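Local atomic coordinates of PHOX (Pseudomonas fluorescens, PDB entry 4A9V), a protein that hydrolyses phosphate monoesters as an alkaline phosphatase of the PhoX family, a beta-propeller enzyme with an iron-calcium cofactor. Residues 153-161 and 363-371; 199-209 and 227-237. All coordinates share one frame; numbering follows the deposited sequence.

Following the chain from its N terminus, residues 153-161 come first, in the loop between strands 148-152 and 171-173. Their partner lies 202 residues further on: contact 1 sets this loop against helix 364-369 and so closes a very long loop. Contact 2 is nested inside it, bringing 199-209, which follows strand 189-193, against 227-237, which leads on toward strand 249-252, and closes a short loop around helix 211-216. Contact 1 thus ties a loop of the mixed sheet to a connection between strands 340-347 and 386-391 of another, antiparallel sheet, whereas contact 2 stays within one connection of the mixed sheet. Their centres are 23 Å apart and they do not touch.

Contact 1: 153-161 and 363-371; sequences GPAAGHELM and DQAEVLIHA. With EDO (1,2-ethanediol), chain P; EDO (1,2-ethanediol), chain H.
The imidazole of His158 is held at both nitrogens, and its partner Asp363 is at the same time the N-cap of helix 364-369. His158 NE2 donates to the syn lone pair of Asp363 OD2, 2.9 Å away and in the plane of the ring, with ring and carboxylate planes 86° apart. The other carboxylate oxygen, OD1, caps the helix by accepting from Glu366 N at 2.9 Å. With CG anti to the backbone N (chi1 -165°), the ring reaches across to the helix, and ND1 accepts a nearly straight bond from Leu160 N, 3.0 Å long. The CD2 corner of the ring presses on Ala365 CB at 3.3 Å, while Glu366 OE2 lies near the ring plane by CE1; the other carboxylate oxygen of Glu366 is bonded to Ala362 N.

Beyond the ring the contact turns apolar, and the loop after strand 148-152 lies along one side of the helix. Ala155 CB meets Ile369 CG1 at 3.9 Å, and Ile369 CD1 touches both Leu160 CB, at 3.9 Å, and Met161 SD, at 4.0 Å. Further along, Pro154 CB rests on Leu368 CD1 at 3.6 Å.

Because ND1 accepts and NE2 donates, the imidazole is probably neutral with its proton on NE2: a second proton on ND1 would cost the bond from Leu160 N, even though two carboxylates stand nearby.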
ATOM      1  N   GLY A 153      -6.716  -4.816  20.518  1.00  8.89           N
ATOM      2  CA  GLY A 153      -5.821  -5.966  20.415  1.00  9.34           C
ATOM      3  C   GLY A 153      -4.848  -5.998  21.583  1.00  7.94           C
ATOM      4  O   GLY A 153      -4.947  -5.198  22.516  1.00  9.74           O
ATOM      5  N   PRO A 154      -3.887  -6.924  21.534  1.00  8.82           N
ATOM      6  CA  PRO A 154      -3.114  -7.215  22.734  1.00  9.82           C
ATOM      7  C   PRO A 154      -2.270  -6.050  23.239  1.00 10.17           C
ATOM      8  O   PRO A 154      -1.907  -6.030  24.412  1.00 12.11           O
ATOM      9  CB  PRO A 154      -2.228  -8.380  22.300  1.00 12.44           C
ATOM     10  CG  PRO A 154      -3.041  -9.076  21.263  1.00 11.97           C
ATOM     11  CD  PRO A 154      -3.726  -7.967  20.507  1.00  9.64           C
ATOM     12  N   ALA A 155      -1.882  -5.134  22.358  1.00  9.36           N
ATOM     13  CA  ALA A 155      -1.025  -4.028  22.764  1.00  9.74           C
ATOM     14  C   ALA A 155      -1.816  -2.820  23.256  1.00  9.57           C
ATOM     15  O   ALA A 155      -1.229  -1.897  23.800  1.00 10.76           O
ATOM     16  CB  ALA A 155      -0.083  -3.629  21.636  1.00 11.00           C
ATOM     17  N   ALA A 156      -3.136  -2.824  23.093  1.00 10.45           N
ATOM     18  CA  ALA A 156      -3.951  -1.736  23.630  1.00 10.36           C
ATOM     19  C   ALA A 156      -3.753  -1.629  25.138  1.00 10.43           C
ATOM     20  O   ALA A 156      -3.780  -2.634  25.847  1.00 13.22           O
ATOM     21  CB  ALA A 156      -5.417  -1.960  23.309  1.00 12.24           C
ATOM     22  N   GLY A 157      -3.496  -0.419  25.618  1.00 11.46           N
ATOM     23  CA  GLY A 157      -3.357  -0.183  27.049  1.00 12.73           C
ATOM     24  C   GLY A 157      -1.988  -0.513  27.617  1.00 11.18           C
ATOM     25  O   GLY A 157      -1.770  -0.376  28.816  1.00 13.73           O
ATOM     26  N   HIS A 158      -1.054  -0.937  26.777  1.00 11.30           N
ATOM     27  CA  HIS A 158       0.289  -1.261  27.255  1.00 10.92           C
ATOM     28  C   HIS A 158       1.017  -0.011  27.672  1.00 11.02           C
ATOM     29  O   HIS A 158       0.807   1.060  27.101  1.00 10.61           O
ATOM     30  CB  HIS A 158       1.080  -1.980  26.172  1.00 11.84           C
ATOM     31  CG  HIS A 158       2.317  -2.662  26.688  1.00 11.69           C
ATOM     32  ND1 HIS A 158       3.522  -2.063  26.702  1.00 12.35           N
ATOM     33  CD2 HIS A 158       2.493  -3.920  27.254  1.00 13.78           C
ATOM     34  CE1 HIS A 158       4.431  -2.911  27.225  1.00 12.34           C
ATOM     35  NE2 HIS A 158       3.795  -4.041  27.569  1.00 14.04           N
ATOM     36  N   GLU A 159       1.959  -0.155  28.599  1.00 11.48           N
ATOM     37  CA  GLU A 159       2.814   0.958  29.000  1.00 12.93           C
ATOM     38  C   GLU A 159       3.465   1.669  27.807  1.00 10.94           C
ATOM     39  O   GLU A 159       3.548   2.896  27.783  1.00 11.67           O
ATOM     40  CB  GLU A 159       3.896   0.459  29.955  1.00 16.68           C
ATOM     41  CG  GLU A 159       3.414   0.266  31.386  1.00 27.97           C
ATOM     42  CD  GLU A 159       2.778   1.515  31.972  1.00 53.04           C
ATOM     43  OE1 GLU A 159       3.508   2.504  32.195  1.00120.91           O
ATOM     44  OE2 GLU A 159       1.605   1.434  32.390  1.00 41.65           O
ATOM     45  N   LEU A 160       3.918   0.906  26.816  1.00 10.52           N
ATOM     46  CA  LEU A 160       4.604   1.487  25.658  1.00 10.05           C
ATOM     47  C   LEU A 160       3.674   2.300  24.756  1.00  9.67           C
ATOM     48  O   LEU A 160       4.134   3.005  23.859  1.00 10.17           O
ATOM     49  CB  LEU A 160       5.260   0.393  24.818  1.00 11.42           C
ATOM     50  CG  LEU A 160       6.495  -0.258  25.433  1.00 13.61           C
ATOM     51  CD1 LEU A 160       6.947  -1.430  24.579  1.00 17.01           C
ATOM     52  CD2 LEU A 160       7.613   0.757  25.606  1.00 18.82           C
ATOM     53  N   MET A 161       2.370   2.175  24.983  1.00  9.04           N
ATOM     54  CA  MET A 161       1.366   2.843  24.159  1.00  8.73           C
ATOM     55  C   MET A 161       0.748   4.045  24.867  1.00  9.63           C
ATOM     56  O   MET A 161      -0.166   4.667  24.343  1.00 10.08           O
ATOM     57  CB  MET A 161       0.262   1.860  23.761  1.00  9.66           C
ATOM     58  CG  MET A 161       0.779   0.635  23.035  1.00  9.59           C
ATOM     59  SD  MET A 161       1.422   0.985  21.380  1.00  9.27           S
ATOM     60  CE  MET A 161      -0.099   0.970  20.445  1.00  9.82           C
ATOM     61  N   ASP A 363       6.393  -9.406  27.118  1.00 12.42           N
ATOM     62  CA  ASP A 363       5.028  -9.889  26.985  1.00 12.86           C
ATOM     63  C   ASP A 363       4.627  -9.830  25.513  1.00 10.86           C
ATOM     64  O   ASP A 363       5.411  -9.393  24.673  1.00 11.41           O
ATOM     65  CB  ASP A 363       4.078  -9.048  27.845  1.00 13.78           C
ATOM     66  CG  ASP A 363       4.204  -7.561  27.573  1.00 14.83           C
ATOM     67  OD1 ASP A 363       4.414  -7.179  26.409  1.00 14.79           O
ATOM     68  OD2 ASP A 363       4.104  -6.766  28.528  1.00 19.45           O
ATOM     69  N   GLN A 364       3.433 -10.316  25.197  1.00 11.57           N
ATOM     70  CA  GLN A 364       3.001 -10.410  23.813  1.00 10.42           C
ATOM     71  C   GLN A 364       2.783  -9.028  23.202  1.00 10.48           C
ATOM     72  O   GLN A 364       3.051  -8.829  22.022  1.00 10.17           O
ATOM     73  CB  GLN A 364       1.731 -11.254  23.708  1.00 12.20           C
ATOM     74  CG  GLN A 364       1.203 -11.404  22.288  1.00 11.25           C
ATOM     75  CD  GLN A 364       2.164 -12.120  21.355  1.00 11.17           C
ATOM     76  OE1 GLN A 364       3.174 -12.679  21.780  1.00 13.89           O
ATOM     77  NE2 GLN A 364       1.812 -12.157  20.075  1.00 11.64           N
ATOM     78  N   ALA A 365       2.385  -8.047  24.005  1.00 10.93           N
ATOM     79  CA  ALA A 365       2.252  -6.688  23.486  1.00 10.46           C
ATOM     80  C   ALA A 365       3.563  -6.204  22.883  1.00  9.91           C
ATOM     81  O   ALA A 365       3.581  -5.613  21.801  1.00  9.50           O
ATOM     82  CB  ALA A 365       1.793  -5.746  24.582  1.00 10.84           C
ATOM     83  N   GLU A 366       4.665  -6.438  23.585  1.00  9.93           N
ATOM     84  CA  GLU A 366       5.970  -6.018  23.082  1.00 10.44           C
ATOM     85  C   GLU A 366       6.398  -6.756  21.819  1.00  9.23           C
ATOM     86  O   GLU A 366       7.044  -6.181  20.951  1.00  9.75           O
ATOM     87  CB  GLU A 366       7.028  -6.170  24.173  1.00 11.42           C
ATOM     88  CG  GLU A 366       6.798  -5.221  25.335  1.00 15.60           C
ATOM     89  CD  GLU A 366       7.966  -5.128  26.300  1.00 20.14           C
ATOM     90  OE1 GLU A 366       9.004  -5.794  26.089  1.00 17.69           O
ATOM     91  OE2 GLU A 366       7.880  -4.293  27.225  1.00 24.53           O
ATOM     92  N   VAL A 367       6.033  -8.028  21.715  1.00  9.33           N
ATOM     93  CA  VAL A 367       6.261  -8.784  20.492  1.00  9.11           C
ATOM     94  C   VAL A 367       5.612  -8.086  19.300  1.00  9.24           C
ATOM     95  O   VAL A 367       6.205  -7.995  18.225  1.00 10.21           O
ATOM     96  CB  VAL A 367       5.747 -10.233  20.630  1.00  9.55           C
ATOM     97  CG1 VAL A 367       5.894 -10.983  19.316  1.00 10.26           C
ATOM     98  CG2 VAL A 367       6.493 -10.954  21.745  1.00 11.01           C
ATOM     99  N   LEU A 368       4.396  -7.590  19.490  1.00  8.23           N
ATOM    100  CA  LEU A 368       3.650  -6.961  18.403  1.00  7.91           C
ATOM    101  C   LEU A 368       4.162  -5.550  18.093  1.00  7.39           C
ATOM    102  O   LEU A 368       4.359  -5.192  16.930  1.00  7.47           O
ATOM    103  CB  LEU A 368       2.162  -6.926  18.755  1.00  7.78           C
ATOM    104  CG  LEU A 368       1.520  -8.308  18.898  1.00  9.16           C
ATOM    105  CD1 LEU A 368       0.165  -8.181  19.572  1.00 10.89           C
ATOM    106  CD2 LEU A 368       1.414  -8.999  17.553  1.00 10.00           C
ATOM    107  N   ILE A 369       4.418  -4.760  19.131  1.00  7.58           N
ATOM    108  CA  ILE A 369       4.929  -3.404  18.957  1.00  7.68           C
ATOM    109  C   ILE A 369       6.300  -3.448  18.274  1.00  7.79           C
ATOM    110  O   ILE A 369       6.630  -2.583  17.463  1.00  8.10           O
ATOM    111  CB  ILE A 369       4.991  -2.674  20.316  1.00  7.94           C
ATOM    112  CG1 ILE A 369       3.586  -2.525  20.914  1.00  8.87           C
ATOM    113  CG2 ILE A 369       5.652  -1.312  20.172  1.00  8.65           C
ATOM    114  CD1 ILE A 369       3.581  -2.174  22.388  1.00  9.71           C
ATOM    115  N   HIS A 370       7.084  -4.469  18.613  1.00  7.58           N
ATOM    116  CA  HIS A 370       8.424  -4.660  18.070  1.00  8.09           C
ATOM    117  C   HIS A 370       8.494  -5.899  17.216  1.00  7.63           C
ATOM    118  O   HIS A 370       9.480  -6.639  17.237  1.00  8.55           O
ATOM    119  CB  HIS A 370       9.434  -4.718  19.208  1.00  8.86           C
ATOM    120  CG  HIS A 370       9.518  -3.437  19.980  1.00  9.51           C
ATOM    121  ND1 HIS A 370       9.910  -3.380  21.267  1.00 13.01           N
ATOM    122  CD2 HIS A 370       9.280  -2.125  19.583  1.00 10.94           C
ATOM    123  CE1 HIS A 370       9.907  -2.097  21.676  1.00 14.81           C
ATOM    124  NE2 HIS A 370       9.512  -1.332  20.647  1.00 12.45           N
ATOM    125  N   ALA A 371       7.512  -6.057  16.336  1.00  7.43           N
ATOM    126  CA  ALA A 371       7.420  -7.243  15.498  1.00  7.69           C
ATOM    127  C   ALA A 371       8.676  -7.459  14.654  1.00  7.46           C
ATOM    128  O   ALA A 371       9.076  -8.597  14.435  1.00  8.27           O
ATOM    129  CB  ALA A 371       6.190  -7.167  14.621  1.00  7.87           C
TER
HETATM  130  C1  EDO P 910      -8.580  -5.119  22.743  1.00 83.48           C
HETATM  131  O1  EDO P 910      -7.821  -4.953  24.014  1.00135.86           O
HETATM  132  C2  EDO P 910      -8.264  -6.491  22.144  1.00 28.81           C
HETATM  133  O2  EDO P 910      -8.881  -7.539  22.905  1.00 28.51           O
HETATM  134  C1  EDO H 901      -3.558 -12.274  19.579  1.00 13.33           C
HETATM  135  O1  EDO H 901      -4.418 -13.341  20.026  1.00 12.33           O
HETATM  136  C2  EDO H 901      -2.132 -12.533  20.055  1.00 13.49           C
HETATM  137  O2  EDO H 901      -1.236 -11.508  19.601  1.00 13.54           O

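Contact 2: 199-209 and 227-237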
ATOM      1  N   CYS A 199       7.743  10.946   9.847  1.00  7.54           N
ATOM      2  CA  CYS A 199       7.035  12.118  10.351  1.00  8.25           C
ATOM      3  C   CYS A 199       7.530  12.579  11.713  1.00  7.77           C
ATOM      4  O   CYS A 199       7.098  13.618  12.198  1.00  9.06           O
ATOM      5  CB  CYS A 199       5.544  11.806  10.433  1.00  8.92           C
ATOM      6  SG  CYS A 199       4.805  11.416   8.842  1.00  9.92           S
ATOM      7  N   PHE A 200       8.375  11.773  12.352  1.00  7.74           N
ATOM      8  CA  PHE A 200       8.856  12.072  13.696  1.00  8.27           C
ATOM      9  C   PHE A 200      10.262  12.648  13.647  1.00  8.59           C
ATOM     10  O   PHE A 200      11.037  12.361  12.742  1.00  9.23           O
ATOM     11  CB  PHE A 200       8.833  10.802  14.544  1.00  8.37           C
ATOM     12  CG  PHE A 200       7.443  10.316  14.853  1.00  7.82           C
ATOM     13  CD1 PHE A 200       6.718   9.594  13.915  1.00  7.82           C
ATOM     14  CD2 PHE A 200       6.826  10.654  16.049  1.00  8.21           C
ATOM     15  CE1 PHE A 200       5.409   9.229  14.166  1.00  8.17           C
ATOM     16  CE2 PHE A 200       5.518  10.291  16.307  1.00  9.20           C
ATOM     17  CZ  PHE A 200       4.803   9.589  15.354  1.00  8.76           C
ATOM     18  N   GLY A 201      10.560  13.515  14.599  1.00  9.22           N
ATOM     19  CA  GLY A 201      11.911  14.028  14.765  1.00 10.50           C
ATOM     20  C   GLY A 201      12.150  14.327  16.224  1.00 10.01           C
ATOM     21  O   GLY A 201      11.432  13.818  17.079  1.00 10.40           O
ATOM     22  N   SER A 202      13.143  15.154  16.518  1.00 10.26           N
ATOM     23  CA  SER A 202      13.357  15.583  17.878  1.00  9.61           C
ATOM     24  C   SER A 202      13.892  16.999  17.890  1.00 11.97           C
ATOM     25  O   SER A 202      14.662  17.391  17.008  1.00 12.88           O
ATOM     26  CB  SER A 202      14.343  14.659  18.592  1.00 12.71           C
ATOM     27  OG  SER A 202      14.572  15.120  19.912  1.00 12.25           O
ATOM     28  N   SER A 203      13.501  17.755  18.908  1.00 11.21           N
ATOM     29  CA  SER A 203      14.083  19.064  19.151  1.00 12.75           C
ATOM     30  C   SER A 203      15.534  18.968  19.617  1.00 13.63           C
ATOM     31  O   SER A 203      16.243  19.963  19.619  1.00 17.33           O
ATOM     32  CB  SER A 203      13.242  19.840  20.164  1.00 15.51           C
ATOM     33  OG  SER A 203      12.910  19.053  21.291  1.00 17.07           O
ATOM     34  N   ASN A 204      15.964  17.774  20.013  1.00 12.70           N
ATOM     35  CA  ASN A 204      17.366  17.505  20.326  1.00 13.51           C
ATOM     36  C   ASN A 204      18.058  16.809  19.159  1.00 12.74           C
ATOM     37  O   ASN A 204      17.792  15.642  18.880  1.00 13.23           O
ATOM     38  CB  ASN A 204      17.433  16.621  21.569  1.00 14.51           C
ATOM     39  CG  ASN A 204      18.853  16.283  21.984  1.00 13.62           C
ATOM     40  OD1 ASN A 204      19.826  16.745  21.383  1.00 16.98           O
ATOM     41  ND2 ASN A 204      18.975  15.411  22.974  1.00 16.27           N
ATOM     42  N   ALA A 205      18.907  17.537  18.444  1.00 13.97           N
ATOM     43  CA  ALA A 205      19.559  16.984  17.262  1.00 16.01           C
ATOM     44  C   ALA A 205      20.425  15.771  17.607  1.00 16.03           C
ATOM     45  O   ALA A 205      20.724  14.955  16.733  1.00 18.53           O
ATOM     46  CB  ALA A 205      20.394  18.049  16.571  1.00 19.38           C
ATOM     47  N   GLN A 206      20.854  15.677  18.867  1.00 16.34           N
ATOM     48  CA  GLN A 206      21.666  14.545  19.329  1.00 19.20           C
ATOM     49  C   GLN A 206      20.828  13.541  20.127  1.00 14.40           C
ATOM     50  O   GLN A 206      21.352  12.760  20.924  1.00 16.03           O
ATOM     51  CB  GLN A 206      22.840  15.049  20.176  1.00 32.58           C
ATOM     52  CG  GLN A 206      23.685  16.115  19.488  1.00 92.23           C
ATOM     53  CD  GLN A 206      24.960  15.557  18.873  1.00163.55           C
ATOM     54  OE1 GLN A 206      25.549  14.606  19.397  1.00 75.36           O
ATOM     55  NE2 GLN A 206      25.481  16.253  17.866  1.00172.27           N
ATOM     56  N   GLN A 207      19.523  13.528  19.876  1.00 13.57           N
ATOM     57  CA  GLN A 207      18.596  12.594  20.512  0.50 10.94           C
ATOM     58  C   GLN A 207      19.162  11.180  20.523  1.00 11.35           C
ATOM     59  O   GLN A 207      19.470  10.645  19.453  1.00 14.27           O
ATOM     60  CB  GLN A 207      17.278  12.602  19.729  0.50  8.75           C
ATOM     61  CG  GLN A 207      16.164  11.762  20.333  0.50  8.60           C
ATOM     62  CD  GLN A 207      15.763  12.230  21.721  0.50  9.22           C
ATOM     63  OE1 GLN A 207      15.328  13.368  21.903  0.50 11.39           O
ATOM     64  NE2 GLN A 207      15.838  11.329  22.697  0.50  9.19           N
ATOM     65  N   GLN A 208      19.167  10.543  21.690  1.00 12.90           N
ATOM     66  CA  GLN A 208      19.431   9.123  21.796  1.00 12.96           C
ATOM     67  C   GLN A 208      18.192   8.336  21.420  1.00 14.42           C
ATOM     68  O   GLN A 208      17.075   8.671  21.840  1.00 16.61           O
ATOM     69  CB  GLN A 208      19.812   8.760  23.223  1.00 15.71           C
ATOM     70  CG  GLN A 208      21.082   9.415  23.713  1.00 15.09           C
ATOM     71  CD  GLN A 208      21.445   8.936  25.095  1.00 19.41           C
ATOM     72  OE1 GLN A 208      20.569   8.839  25.960  1.00 25.23           O
ATOM     73  NE2 GLN A 208      22.623   8.337  25.206  1.00 18.66           N
ATOM     74  N   PHE A 209      18.378   7.309  20.600  1.00 12.56           N
ATOM     75  CA  PHE A 209      17.312   6.378  20.284  1.00 11.82           C
ATOM     76  C   PHE A 209      17.718   4.975  20.704  1.00 11.29           C
ATOM     77  O   PHE A 209      18.895   4.627  20.654  1.00 13.29           O
ATOM     78  CB  PHE A 209      17.003   6.415  18.784  1.00 11.47           C
ATOM     79  CG  PHE A 209      16.413   7.721  18.320  1.00 12.03           C
ATOM     80  CD1 PHE A 209      15.181   8.139  18.791  1.00 12.89           C
ATOM     81  CD2 PHE A 209      17.096   8.537  17.433  1.00 13.61           C
ATOM     82  CE1 PHE A 209      14.609   9.311  18.339  1.00 14.04           C
ATOM     83  CE2 PHE A 209      16.520   9.708  16.966  1.00 15.08           C
ATOM     84  CZ  PHE A 209      15.303  10.123  17.468  1.00 14.48           C
ATOM     85  N   TRP A 227       7.409  18.264  10.918  1.00  9.22           N
ATOM     86  CA  TRP A 227       6.249  18.611  11.732  1.00  9.52           C
ATOM     87  C   TRP A 227       6.629  18.932  13.156  1.00 10.14           C
ATOM     88  O   TRP A 227       6.012  19.784  13.793  1.00 10.44           O
ATOM     89  CB  TRP A 227       5.254  17.459  11.736  1.00  9.40           C
ATOM     90  CG  TRP A 227       4.637  17.177  10.398  1.00  8.79           C
ATOM     91  CD1 TRP A 227       4.712  17.947   9.241  1.00 10.13           C
ATOM     92  CD2 TRP A 227       3.786  16.047  10.064  1.00  8.30           C
ATOM     93  NE1 TRP A 227       3.968  17.383   8.241  1.00  9.33           N
ATOM     94  CE2 TRP A 227       3.452  16.197   8.652  1.00  8.62           C
ATOM     95  CE3 TRP A 227       3.424  14.889  10.721  1.00  8.20           C
ATOM     96  CZ2 TRP A 227       2.713  15.249   7.976  1.00  8.94           C
ATOM     97  CZ3 TRP A 227       2.676  13.942  10.036  1.00  8.64           C
ATOM     98  CH2 TRP A 227       2.336  14.114   8.693  1.00  9.52           C
ATOM     99  N   HIS A 228       7.631  18.233  13.680  1.00 10.21           N
ATOM    100  CA  HIS A 228       7.975  18.326  15.097  1.00  9.89           C
ATOM    101  C   HIS A 228       8.365  19.696  15.612  1.00 11.24           C
ATOM    102  O   HIS A 228       8.174  19.961  16.794  1.00 12.32           O
ATOM    103  CB  HIS A 228       9.049  17.297  15.452  1.00 11.37           C
ATOM    104  CG  HIS A 228      10.355  17.501  14.723  1.00 10.65           C
ATOM    105  ND1 HIS A 228      10.566  17.047  13.466  1.00 11.72           N
ATOM    106  CD2 HIS A 228      11.530  18.127  15.120  1.00 12.59           C
ATOM    107  CE1 HIS A 228      11.796  17.422  13.065  1.00 12.79           C
ATOM    108  NE2 HIS A 228      12.384  18.082  14.078  1.00 14.03           N
ATOM    109  N   PRO A 229       8.833  20.618  14.745  1.00 11.41           N
ATOM    110  CA  PRO A 229       9.131  21.950  15.286  1.00 12.76           C
ATOM    111  C   PRO A 229       7.880  22.742  15.660  1.00 13.10           C
ATOM    112  O   PRO A 229       7.975  23.708  16.416  1.00 16.29           O
ATOM    113  CB  PRO A 229       9.881  22.636  14.140  1.00 14.68           C
ATOM    114  CG  PRO A 229      10.457  21.517  13.345  1.00 14.56           C
ATOM    115  CD  PRO A 229       9.410  20.446  13.402  1.00 12.27           C
ATOM    116  N   PHE A 230       6.715  22.304  15.189  1.00 12.10           N
ATOM    117  CA  PHE A 230       5.482  23.050  15.414  1.00 13.08           C
ATOM    118  C   PHE A 230       4.399  22.233  16.117  1.00 13.16           C
ATOM    119  O   PHE A 230       3.446  22.810  16.644  1.00 16.41           O
ATOM    120  CB  PHE A 230       4.952  23.609  14.096  1.00 13.87           C
ATOM    121  CG  PHE A 230       5.902  24.550  13.417  1.00 14.90           C
ATOM    122  CD1 PHE A 230       6.085  25.831  13.904  1.00 19.07           C
ATOM    123  CD2 PHE A 230       6.707  24.113  12.380  1.00 16.77           C
ATOM    124  CE1 PHE A 230       7.032  26.670  13.353  1.00 21.69           C
ATOM    125  CE2 PHE A 230       7.631  24.958  11.799  1.00 22.02           C
ATOM    126  CZ  PHE A 230       7.804  26.234  12.296  1.00 21.69           C
ATOM    127  N   ASP A 231       4.486  20.907  16.032  1.00 13.23           N
ATOM    128  CA  ASP A 231       3.534  20.022  16.713  1.00 11.71           C
ATOM    129  C   ASP A 231       4.299  19.029  17.584  1.00 10.66           C
ATOM    130  O   ASP A 231       4.949  18.122  17.071  1.00 11.47           O
ATOM    131  CB  ASP A 231       2.643  19.287  15.706  1.00 11.18           C
ATOM    132  CG  ASP A 231       1.546  18.489  16.376  1.00 11.02           C
ATOM    133  OD1 ASP A 231       1.695  18.172  17.577  1.00 11.68           O
ATOM    134  OD2 ASP A 231       0.572  18.104  15.690  1.00 13.13           O
ATOM    135  N   PRO A 232       4.298  19.253  18.908  1.00 11.24           N
ATOM    136  CA  PRO A 232       5.165  18.461  19.775  1.00 12.59           C
ATOM    137  C   PRO A 232       4.773  16.992  19.889  1.00  9.70           C
ATOM    138  O   PRO A 232       5.560  16.197  20.401  1.00 10.30           O
ATOM    139  CB  PRO A 232       5.034  19.145  21.138  1.00 15.15           C
ATOM    140  CG  PRO A 232       3.768  19.924  21.073  1.00 21.23           C
ATOM    141  CD  PRO A 232       3.616  20.332  19.639  1.00 13.52           C
ATOM    142  N   ARG A 233       3.613  16.616  19.352  1.00 10.34           N
ATOM    143  CA  ARG A 233       3.231  15.213  19.309  1.00  9.84           C
ATOM    144  C   ARG A 233       4.275  14.386  18.549  1.00  9.11           C
ATOM    145  O   ARG A 233       4.447  13.201  18.811  1.00  9.56           O
ATOM    146  CB  ARG A 233       1.848  15.067  18.672  1.00 10.18           C
ATOM    147  CG  ARG A 233       1.304  13.647  18.690  1.00  9.45           C
ATOM    148  CD  ARG A 233      -0.202  13.595  18.490  1.00  9.33           C
ATOM    149  NE  ARG A 233      -0.615  14.014  17.156  1.00  9.64           N
ATOM    150  CZ  ARG A 233      -1.049  13.179  16.218  1.00  9.38           C
ATOM    151  NH1 ARG A 233      -0.753  11.888  16.288  1.00  9.20           N
ATOM    152  NH2 ARG A 233      -1.753  13.640  15.196  1.00  9.68           N
ATOM    153  N   PHE A 234       4.955  15.035  17.612  1.00  8.79           N
ATOM    154  CA  PHE A 234       5.927  14.389  16.740  1.00  8.70           C
ATOM    155  C   PHE A 234       7.376  14.592  17.194  1.00  8.81           C
ATOM    156  O   PHE A 234       8.312  14.163  16.508  1.00  9.54           O
ATOM    157  CB  PHE A 234       5.736  14.901  15.311  1.00  8.67           C
ATOM    158  CG  PHE A 234       4.402  14.519  14.720  1.00  8.42           C
ATOM    159  CD1 PHE A 234       4.187  13.242  14.246  1.00  9.06           C
ATOM    160  CD2 PHE A 234       3.306  15.351  14.862  1.00  9.06           C
ATOM    161  CE1 PHE A 234       2.923  12.826  13.872  1.00 10.16           C
ATOM    162  CE2 PHE A 234       2.034  14.942  14.490  1.00 10.67           C
ATOM    163  CZ  PHE A 234       1.841  13.669  14.015  1.00 10.54           C
ATOM    164  N   ASP A 235       7.548  15.251  18.345  1.00  8.80           N
ATOM    165  CA  ASP A 235       8.864  15.503  18.929  1.00 10.26           C
ATOM    166  C   ASP A 235       9.215  14.401  19.919  1.00  9.77           C
ATOM    167  O   ASP A 235       8.639  14.317  21.010  1.00 10.20           O
ATOM    168  CB  ASP A 235       8.847  16.862  19.626  1.00 10.09           C
ATOM    169  CG  ASP A 235      10.186  17.237  20.240  1.00 11.00           C
ATOM    170  OD1 ASP A 235      11.138  16.421  20.191  1.00 12.21           O
ATOM    171  OD2 ASP A 235      10.285  18.376  20.739  1.00 14.88           O
ATOM    172  N   MET A 236      10.135  13.532  19.507  1.00  9.68           N
ATOM    173  CA  MET A 236      10.530  12.377  20.307  1.00 10.54           C
ATOM    174  C   MET A 236      11.197  12.734  21.634  1.00 10.50           C
ATOM    175  O   MET A 236      11.275  11.883  22.519  1.00 11.83           O
ATOM    176  CB  MET A 236      11.463  11.477  19.500  1.00  9.73           C
ATOM    177  CG  MET A 236      10.801  10.837  18.296  1.00 10.89           C
ATOM    178  SD  MET A 236       9.678   9.511  18.776  1.00 11.45           S
ATOM    179  CE  MET A 236      10.818   8.286  19.411  1.00 11.29           C
ATOM    180  N   ALA A 237      11.671  13.970  21.778  1.00 11.79           N
ATOM    181  CA  ALA A 237      12.218  14.419  23.061  1.00 12.25           C
ATOM    182  C   ALA A 237      11.102  14.523  24.097  1.00 14.31           C
ATOM    183  O   ALA A 237      11.371  14.555  25.298  1.00 16.35           O
ATOM    184  CB  ALA A 237      12.934  15.756  22.909  1.00 15.42           C
TER
HETATM  185  O   HOH W   1       8.575  15.920  11.904  1.00 12.01           O
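Trp227 meets Cys199 first: SG lies obliquely beside the indole, 3.5 Å from CZ3, a sulfur-aromatic contact. Next, His228 lays one ring face against Gly201, whose CA sits 3.7 Å from the ring centroid in a CH-pi contact. A water in the plane of the imidazole links His228 N to Cys199 O. Past Pro232, Arg233 leads away to Glu242 and Gly145, and Phe234 CZ lies over the middle of its guanidinium. The Phe234 ring places CD1 over one face of Phe200, 3.8 Å from CE2, with planes at 52°.

Here the two loops are joined by a single beta bridge: Gly201 N donates to Phe234 O at 3.0 Å and Met236 N to Gly201 O at 2.8 Å. Asp235, CG anti to its own N (chi1 -179°), forms an Asx turn in which OD1 accepts from Ala237 N on one face of the carboxylate and from Ser203 N on the opposite one, while OD2 takes the Ser203 hydroxyl on its syn lone pair, 2.8 Å from OG. An alanine here is likely to leave both amides and this hydroxyl without their acceptor. Met236 CB then meets the edge of Phe209 at CE1.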